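Local structure of Alpha/beta hydrolase fold protein (Ochrobactrum, 4G9E) at residues E9-R14 with M84-Q89; D58-G63 with E78-A83. The protein hydrolyses N-acyl homoserine lactones, signal molecules of quorum sensing in many bacteria, and is built on the alpha/beta hydrolase fold. All blocks are in the same frame, centred on the assembly; numbering follows the deposited sequence. Where two conformers were deposited one is given.

Contact 1 (E9-R14 with M84-Q89); sequences ETSHGR and MTEVMQ
Thr10 meets the helix through carbon atoms: CB lies 3.5 Å from the carboxylate oxygen Glu86 OE2, and the methyl CG2 makes an apolar touch with Val87 CG2 at 4.3 Å. Its hydroxyl turns back into its own hairpin, where OG1 donates to Gly13 O and accepts from His12 N, an ST turn set on the type I turn Thr10–Gly13. Ser11 supplies the main grip. Its backbone N reaches Glu86 OE2 in a nearly straight 2.8 Å bond, on the syn side but 30° out of the carboxylate plane, while Ser11 OG donates to the syn lone pair of Glu86 OE1 (2.6 Å). Glu86 spans the gap because CG stands anti to its backbone N (chi1 179°) and the chain beyond is extended. His12 adds a weak bond from ND1 to Glu86 OE1 (3.4 Å), the oxygen lying at the imidazole edge. An alanine in place of Glu86 is likely to leave the Ser11 N–H without its acceptor and the tip of the turn untied from the helix. Through Glu86 the hairpin joining edge strand 4-10 to strand 13-19 is tied to helix 77-91, while Arg73 of helix 71-74, also bonded to Ser11 OG, holds it from a second helix.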
ATOM      1  N   GLU A   9       2.242 -17.843  10.935  1.00 14.36           N
ATOM      2  CA  GLU A   9       1.394 -18.840  10.305  1.00 15.77           C
ATOM      3  C   GLU A   9      -0.042 -18.339  10.348  1.00 14.86           C
ATOM      4  O   GLU A   9      -0.662 -18.287  11.412  1.00 16.55           O
ATOM      5  CB  GLU A   9       1.519 -20.190  11.016  1.00 18.25           C
ATOM      6  CG  GLU A   9       2.870 -20.864  10.833  1.00 21.95           C
ATOM      7  CD  GLU A   9       3.130 -21.294   9.398  1.00 24.72           C
ATOM      8  OE1 GLU A   9       2.179 -21.290   8.585  1.00 25.87           O
ATOM      9  OE2 GLU A   9       4.289 -21.640   9.083  1.00 26.28           O
ATOM     10  N   THR A  10      -0.567 -17.950   9.191  1.00 13.66           N
ATOM     11  CA  THR A  10      -1.920 -17.423   9.119  1.00 12.04           C
ATOM     12  C   THR A  10      -2.791 -18.328   8.277  1.00 11.92           C
ATOM     13  O   THR A  10      -2.305 -19.260   7.634  1.00 13.56           O
ATOM     14  CB  THR A  10      -1.973 -16.003   8.501  1.00 11.94           C
ATOM     15  OG1 THR A  10      -1.845 -16.086   7.072  1.00 12.11           O
ATOM     16  CG2 THR A  10      -0.880 -15.107   9.087  1.00 12.99           C
ATOM     17  N   SER A  11      -4.083 -18.036   8.260  1.00 11.73           N
ATOM     18  CA  SER A  11      -5.016 -18.815   7.460  1.00 12.35           C
ATOM     19  C   SER A  11      -4.757 -18.663   5.968  1.00 11.72           C
ATOM     20  O   SER A  11      -5.260 -19.462   5.177  1.00 13.20           O
ATOM     21  CB  SER A  11      -6.466 -18.440   7.782  1.00 12.86           C
ATOM     22  OG  SER A  11      -6.788 -17.139   7.321  1.00 13.07           O
ATOM     23  N   HIS A  12      -3.975 -17.651   5.593  1.00 11.71           N
ATOM     24  CA  HIS A  12      -3.654 -17.391   4.198  1.00 12.68           C
ATOM     25  C   HIS A  12      -2.344 -18.035   3.772  1.00 12.94           C
ATOM     26  O   HIS A  12      -2.043 -18.118   2.578  1.00 15.17           O
ATOM     27  CB  HIS A  12      -3.548 -15.885   3.974  1.00 12.80           C
ATOM     28  CG  HIS A  12      -4.862 -15.177   4.000  1.00 12.18           C
ATOM     29  ND1 HIS A  12      -5.456 -14.741   5.165  1.00 13.92           N
ATOM     30  CD2 HIS A  12      -5.707 -14.845   2.997  1.00 10.72           C
ATOM     31  CE1 HIS A  12      -6.607 -14.159   4.875  1.00 11.43           C
ATOM     32  NE2 HIS A  12      -6.788 -14.220   3.567  1.00 14.11           N
ATOM     33  N   GLY A  13      -1.560 -18.475   4.747  1.00 12.66           N
ATOM     34  CA  GLY A  13      -0.214 -18.940   4.483  1.00 13.35           C
ATOM     35  C   GLY A  13       0.764 -18.337   5.473  1.00 13.34           C
ATOM     36  O   GLY A  13       0.370 -17.701   6.448  1.00 13.07           O
ATOM     37  N   ARG A  14       2.049 -18.546   5.229  1.00 12.91           N
ATOM     38  CA  ARG A  14       3.069 -18.032   6.127  1.00 13.49           C
ATOM     39  C   ARG A  14       3.454 -16.633   5.670  1.00 12.34           C
ATOM     40  O   ARG A  14       3.943 -16.453   4.562  1.00 14.66           O
ATOM     41  CB  ARG A  14       4.282 -18.957   6.137  1.00 15.34           C
ATOM     42  CG  ARG A  14       5.230 -18.702   7.297  1.00 18.27           C
ATOM     43  CD  ARG A  14       6.397 -19.674   7.288  1.00 21.03           C
ATOM     44  NE  ARG A  14       7.247 -19.489   6.116  1.00 24.12           N
ATOM     45  CZ  ARG A  14       7.392 -20.386   5.147  1.00 26.22           C
ATOM     46  NH1 ARG A  14       6.748 -21.544   5.208  1.00 27.43           N
ATOM     47  NH2 ARG A  14       8.189 -20.126   4.119  1.00 26.83           N
ATOM     48  N   MET A  84      -4.225  -8.916   6.079  1.00  7.87           N
ATOM     49  CA  MET A  84      -3.534  -7.935   6.903  1.00  8.40           C
ATOM     50  C   MET A  84      -4.247  -7.723   8.235  1.00  8.44           C
ATOM     51  O   MET A  84      -3.607  -7.480   9.253  1.00  8.43           O
ATOM     52  CB  MET A  84      -3.372  -6.617   6.151  1.00  8.81           C
ATOM     53  CG  MET A  84      -2.432  -6.699   4.949  1.00  9.19           C
ATOM     54  SD  MET A  84      -0.743  -7.257   5.314  1.00 11.73           S
ATOM     55  CE  MET A  84      -0.866  -9.001   4.947  1.00 12.39           C
ATOM     56  N   THR A  85      -5.571  -7.815   8.227  1.00  7.89           N
ATOM     57  CA  THR A  85      -6.316  -7.687   9.467  1.00  8.31           C
ATOM     58  C   THR A  85      -5.979  -8.861  10.397  1.00  8.92           C
ATOM     59  O   THR A  85      -5.815  -8.678  11.602  1.00 10.02           O
ATOM     60  CB  THR A  85      -7.834  -7.574   9.208  1.00  8.57           C
ATOM     61  OG1 THR A  85      -8.099  -6.428   8.388  1.00  9.29           O
ATOM     62  CG2 THR A  85      -8.575  -7.406  10.521  1.00 10.24           C
ATOM     63  N   GLU A  86      -5.857 -10.059   9.829  1.00  8.53           N
ATOM     64  CA  GLU A  86      -5.461 -11.243  10.589  1.00  9.29           C
ATOM     65  C   GLU A  86      -4.033 -11.104  11.137  1.00  9.74           C
ATOM     66  O   GLU A  86      -3.746 -11.480  12.275  1.00 10.55           O
ATOM     67  CB  GLU A  86      -5.604 -12.510   9.730  1.00  9.73           C
ATOM     68  CG  GLU A  86      -5.178 -13.786  10.445  1.00 10.91           C
ATOM     69  CD  GLU A  86      -5.390 -15.043   9.620  1.00 11.43           C
ATOM     70  OE1 GLU A  86      -5.898 -14.948   8.487  1.00 12.74           O
ATOM     71  OE2 GLU A  86      -5.049 -16.139  10.114  1.00 12.32           O
ATOM     72  N   VAL A  87      -3.135 -10.567  10.321  1.00  9.90           N
ATOM     73  CA  VAL A  87      -1.775 -10.298  10.777  1.00 10.45           C
ATOM     74  C   VAL A  87      -1.793  -9.365  11.989  1.00  9.90           C
ATOM     75  O   VAL A  87      -1.154  -9.636  13.008  1.00 10.37           O
ATOM     76  CB  VAL A  87      -0.911  -9.707   9.638  1.00 10.38           C
ATOM     77  CG1 VAL A  87       0.355  -9.041  10.190  1.00 11.66           C
ATOM     78  CG2 VAL A  87      -0.572 -10.794   8.622  1.00 11.55           C
ATOM     79  N   MET A  88      -2.540  -8.271  11.892  1.00  9.41           N
ATOM     80  CA  MET A  88      -2.588  -7.316  12.997  1.00  9.37           C
ATOM     81  C   MET A  88      -3.219  -7.932  14.253  1.00 10.16           C
ATOM     82  O   MET A  88      -2.812  -7.619  15.369  1.00 11.07           O
ATOM     83  CB  MET A  88      -3.292  -6.023  12.578  1.00  9.44           C
ATOM     84  CG  MET A  88      -2.600  -5.284  11.430  1.00 10.48           C
ATOM     85  SD  MET A  88      -0.846  -4.919  11.700  1.00 10.88           S
ATOM     86  CE  MET A  88      -0.995  -3.581  12.874  1.00 13.05           C
ATOM     87  N   GLN A  89      -4.223  -8.816  14.050  1.00 10.73           N
ATOM     88  CA  GLN A  89      -4.817  -9.571  15.159  1.00 11.71           C
ATOM     89  C   GLN A  89      -3.731 -10.411  15.842  1.00 11.57           C
ATOM     90  O   GLN A  89      -3.640 -10.413  17.088  1.00 12.05           O
ATOM     91  CB  GLN A  89      -5.948 -10.460  14.623  1.00 20.00           C
ATOM     92  CG  GLN A  89      -6.772 -11.169  15.686  1.00 20.00           C
ATOM     93  CD  GLN A  89      -7.604 -10.151  16.453  1.00 20.00           C
ATOM     94  OE1 GLN A  89      -7.608 -10.127  17.689  1.00 20.00           O
ATOM     95  NE2 GLN A  89      -8.346  -9.306  15.700  1.00 20.00           N
TER

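Contact 2 (D58-G63 with E78-A83); sequences DLPGHG and EGYADA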
ATOM      1  N   ASP A  58       4.898  -8.891   4.059  1.00  8.88           N
ATOM      2  CA  ASP A  58       4.775  -9.263   2.660  1.00  9.04           C
ATOM      3  C   ASP A  58       3.408  -9.901   2.445  1.00  8.86           C
ATOM      4  O   ASP A  58       3.016 -10.819   3.167  1.00  9.33           O
ATOM      5  CB  ASP A  58       5.870 -10.248   2.259  1.00 10.08           C
ATOM      6  CG  ASP A  58       7.255  -9.621   2.274  1.00 11.81           C
ATOM      7  OD1 ASP A  58       7.343  -8.387   2.150  1.00 14.62           O
ATOM      8  OD2 ASP A  58       8.255 -10.356   2.401  1.00 11.05           O
ATOM      9  N   LEU A  59       2.669  -9.399   1.464  1.00  8.27           N
ATOM     10  CA  LEU A  59       1.402 -10.019   1.106  1.00  8.47           C
ATOM     11  C   LEU A  59       1.607 -11.470   0.690  1.00  8.66           C
ATOM     12  O   LEU A  59       2.667 -11.828   0.168  1.00  8.76           O
ATOM     13  CB  LEU A  59       0.738  -9.276  -0.048  1.00  8.67           C
ATOM     14  CG  LEU A  59       0.353  -7.815   0.180  1.00  8.17           C
ATOM     15  CD1 LEU A  59      -0.164  -7.202  -1.105  1.00  9.04           C
ATOM     16  CD2 LEU A  59      -0.668  -7.683   1.311  1.00  8.45           C
ATOM     17  N   PRO A  60       0.587 -12.314   0.894  1.00  8.42           N
ATOM     18  CA  PRO A  60       0.631 -13.655   0.305  1.00  9.66           C
ATOM     19  C   PRO A  60       1.038 -13.557  -1.163  1.00  9.30           C
ATOM     20  O   PRO A  60       0.594 -12.649  -1.865  1.00  9.73           O
ATOM     21  CB  PRO A  60      -0.815 -14.137   0.447  1.00 10.29           C
ATOM     22  CG  PRO A  60      -1.283 -13.459   1.702  1.00 11.48           C
ATOM     23  CD  PRO A  60      -0.660 -12.080   1.645  1.00  9.92           C
ATOM     24  N   GLY A  61       1.872 -14.490  -1.617  1.00  9.75           N
ATOM     25  CA  GLY A  61       2.330 -14.511  -2.996  1.00 10.21           C
ATOM     26  C   GLY A  61       3.441 -13.530  -3.326  1.00  9.91           C
ATOM     27  O   GLY A  61       3.864 -13.459  -4.475  1.00 10.91           O
ATOM     28  N   HIS A  62       3.902 -12.779  -2.325  1.00  9.99           N
ATOM     29  CA  HIS A  62       4.879 -11.718  -2.525  1.00  9.86           C
ATOM     30  C   HIS A  62       6.051 -11.848  -1.559  1.00  9.82           C
ATOM     31  O   HIS A  62       5.919 -12.390  -0.460  1.00  9.88           O
ATOM     32  CB  HIS A  62       4.222 -10.355  -2.286  1.00  9.77           C
ATOM     33  CG  HIS A  62       3.205  -9.966  -3.314  1.00  9.17           C
ATOM     34  ND1 HIS A  62       1.951 -10.537  -3.383  1.00  9.11           N
ATOM     35  CD2 HIS A  62       3.248  -9.040  -4.301  1.00  9.32           C
ATOM     36  CE1 HIS A  62       1.275  -9.983  -4.375  1.00  8.78           C
ATOM     37  NE2 HIS A  62       2.039  -9.072  -4.951  1.00  9.17           N
ATOM     38  N   GLY A  63       7.196 -11.311  -1.960  1.00 10.51           N
ATOM     39  CA  GLY A  63       8.344 -11.244  -1.078  1.00 11.20           C
ATOM     40  C   GLY A  63       8.704 -12.576  -0.452  1.00 11.20           C
ATOM     41  O   GLY A  63       8.812 -13.598  -1.135  1.00 11.83           O
ATOM     42  N   GLU A  78      -9.797  -7.151  -1.254  1.00  7.21           N
ATOM     43  CA  GLU A  78     -10.491  -7.491  -0.020  1.00  7.47           C
ATOM     44  C   GLU A  78      -9.851  -8.696   0.684  1.00  7.23           C
ATOM     45  O   GLU A  78      -9.805  -8.735   1.912  1.00  7.53           O
ATOM     46  CB  GLU A  78     -11.990  -7.687  -0.273  1.00  8.93           C
ATOM     47  CG  GLU A  78     -12.361  -8.855  -1.186  1.00 10.15           C
ATOM     48  CD  GLU A  78     -12.411  -8.516  -2.676  1.00  9.54           C
ATOM     49  OE1 GLU A  78     -11.742  -7.565  -3.145  1.00  8.89           O
ATOM     50  OE2 GLU A  78     -13.130  -9.237  -3.390  1.00 11.55           O
ATOM     51  N   GLY A  79      -9.349  -9.669  -0.076  1.00  7.27           N
ATOM     52  CA  GLY A  79      -8.663 -10.806   0.510  1.00  7.49           C
ATOM     53  C   GLY A  79      -7.373 -10.419   1.201  1.00  7.20           C
ATOM     54  O   GLY A  79      -7.059 -10.918   2.290  1.00  7.79           O
ATOM     55  N   TYR A  80      -6.608  -9.541   0.563  1.00  6.71           N
ATOM     56  CA  TYR A  80      -5.401  -9.013   1.185  1.00  6.95           C
ATOM     57  C   TYR A  80      -5.742  -8.209   2.444  1.00  6.66           C
ATOM     58  O   TYR A  80      -5.011  -8.249   3.433  1.00  7.05           O
ATOM     59  CB  TYR A  80      -4.663  -8.112   0.210  1.00  7.47           C
ATOM     60  CG  TYR A  80      -3.988  -8.792  -0.971  1.00  7.17           C
ATOM     61  CD1 TYR A  80      -3.166  -9.901  -0.806  1.00  8.10           C
ATOM     62  CD2 TYR A  80      -4.152  -8.278  -2.248  1.00  7.52           C
ATOM     63  CE1 TYR A  80      -2.522 -10.484  -1.907  1.00  8.60           C
ATOM     64  CE2 TYR A  80      -3.529  -8.851  -3.344  1.00  7.99           C
ATOM     65  CZ  TYR A  80      -2.710  -9.941  -3.165  1.00  8.16           C
ATOM     66  OH  TYR A  80      -2.082 -10.497  -4.250  1.00  8.89           O
ATOM     67  N   ALA A  81      -6.849  -7.478   2.406  1.00  6.52           N
ATOM     68  CA  ALA A  81      -7.286  -6.730   3.583  1.00  6.79           C
ATOM     69  C   ALA A  81      -7.621  -7.683   4.719  1.00  7.24           C
ATOM     70  O   ALA A  81      -7.295  -7.417   5.880  1.00  7.57           O
ATOM     71  CB  ALA A  81      -8.452  -5.832   3.248  1.00  6.96           C
ATOM     72  N   ASP A  82      -8.285  -8.798   4.403  0.72  7.17           N
ATOM     73  CA  ASP A  82      -8.534  -9.825   5.409  0.72  7.85           C
ATOM     74  C   ASP A  82      -7.215 -10.332   5.975  0.72  7.86           C
ATOM     75  O   ASP A  82      -7.050 -10.431   7.191  0.72  8.45           O
ATOM     76  CB  ASP A  82      -9.343 -10.990   4.825  0.72  9.26           C
ATOM     77  CG  ASP A  82     -10.823 -10.701   4.773  0.72 11.44           C
ATOM     78  OD1 ASP A  82     -11.324 -10.036   5.700  0.72 12.27           O
ATOM     79  OD2 ASP A  82     -11.486 -11.135   3.812  0.72 13.25           O
ATOM     80  N   ALA A  83      -6.271 -10.641   5.093  1.00  7.86           N
ATOM     81  CA  ALA A  83      -4.985 -11.170   5.540  1.00  8.76           C
ATOM     82  C   ALA A  83      -4.254 -10.188   6.461  1.00  8.00           C
ATOM     83  O   ALA A  83      -3.715 -10.578   7.497  1.00  8.82           O
ATOM     84  CB  ALA A  83      -4.108 -11.538   4.342  1.00  9.03           C
TER
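Leu59 and Tyr80 form the centre of this contact. The CD1 methyl of Leu59 stands 4.0 Å from the centroid of the Tyr80 ring and only 7° off the ring normal, a CH-pi contact. Leu59 CB and CD2 border the same ring near CD1 and CE1 of Tyr80, the CB to CE1 distance being 3.9 Å. With CG beside the backbone N (chi1 -71°), Tyr80 sends its ring out from helix 77-91 into the bend of the loop that follows strand 52-57. There a type II turn runs from Leu59 to His62, and Gly61 (phi 79°) supplies the positive phi that its third position calls for. Along the ring's edge, near its plane, lies the carbonyl of Pro60, its O 3.8 Å from Tyr80 CE1. The proline ring fills the step between tyrosine and helix: Pro60 CD touches Tyr80 CD1 at 4.1 Å, and Pro60 CG settles on the methyl of Ala83, 4.3 Å from its CB. At the far end of the tyrosine, His62 CE1 approaches Tyr80 OH to 3.4 Å, with the hydroxyl near the plane of the imidazole. That imidazole is fixed from within the loop, since His62 ND1 donates to Pro60 O (2.9 Å), which lies in the ring plane. Ile107 of helix 103-111 also packs on Leu59 and Tyr80. No hydrogen bond joins the two segments, so helix and loop are held here mainly by van der Waals and CH-pi contact, and the bonds within the turn probably help to keep the shape that receives the tyrosine.

How the contacts relate
The two contacts lie about 8 Å apart, centre to centre, on the same side of the chain's centre, and share helix 77-91: contact 2 uses its earlier turns and contact 1 the later ones. Along the chain, contact 2 is nested inside the loop closed by contact 1. They meet, with His12 CE1 3.5 Å from Ala83 CA and Met84 CE 3.9 Å from Leu59 CD2. One helix thus braces both the hairpin at the edge of the sheet, by polar bonds, and the loop after strand 52-57, by apolar packing. Contact 2 is the nearer to the chain's centre, and the side chain of His62 is about 8 Å from the bound N-butanoyl-L-homoserine.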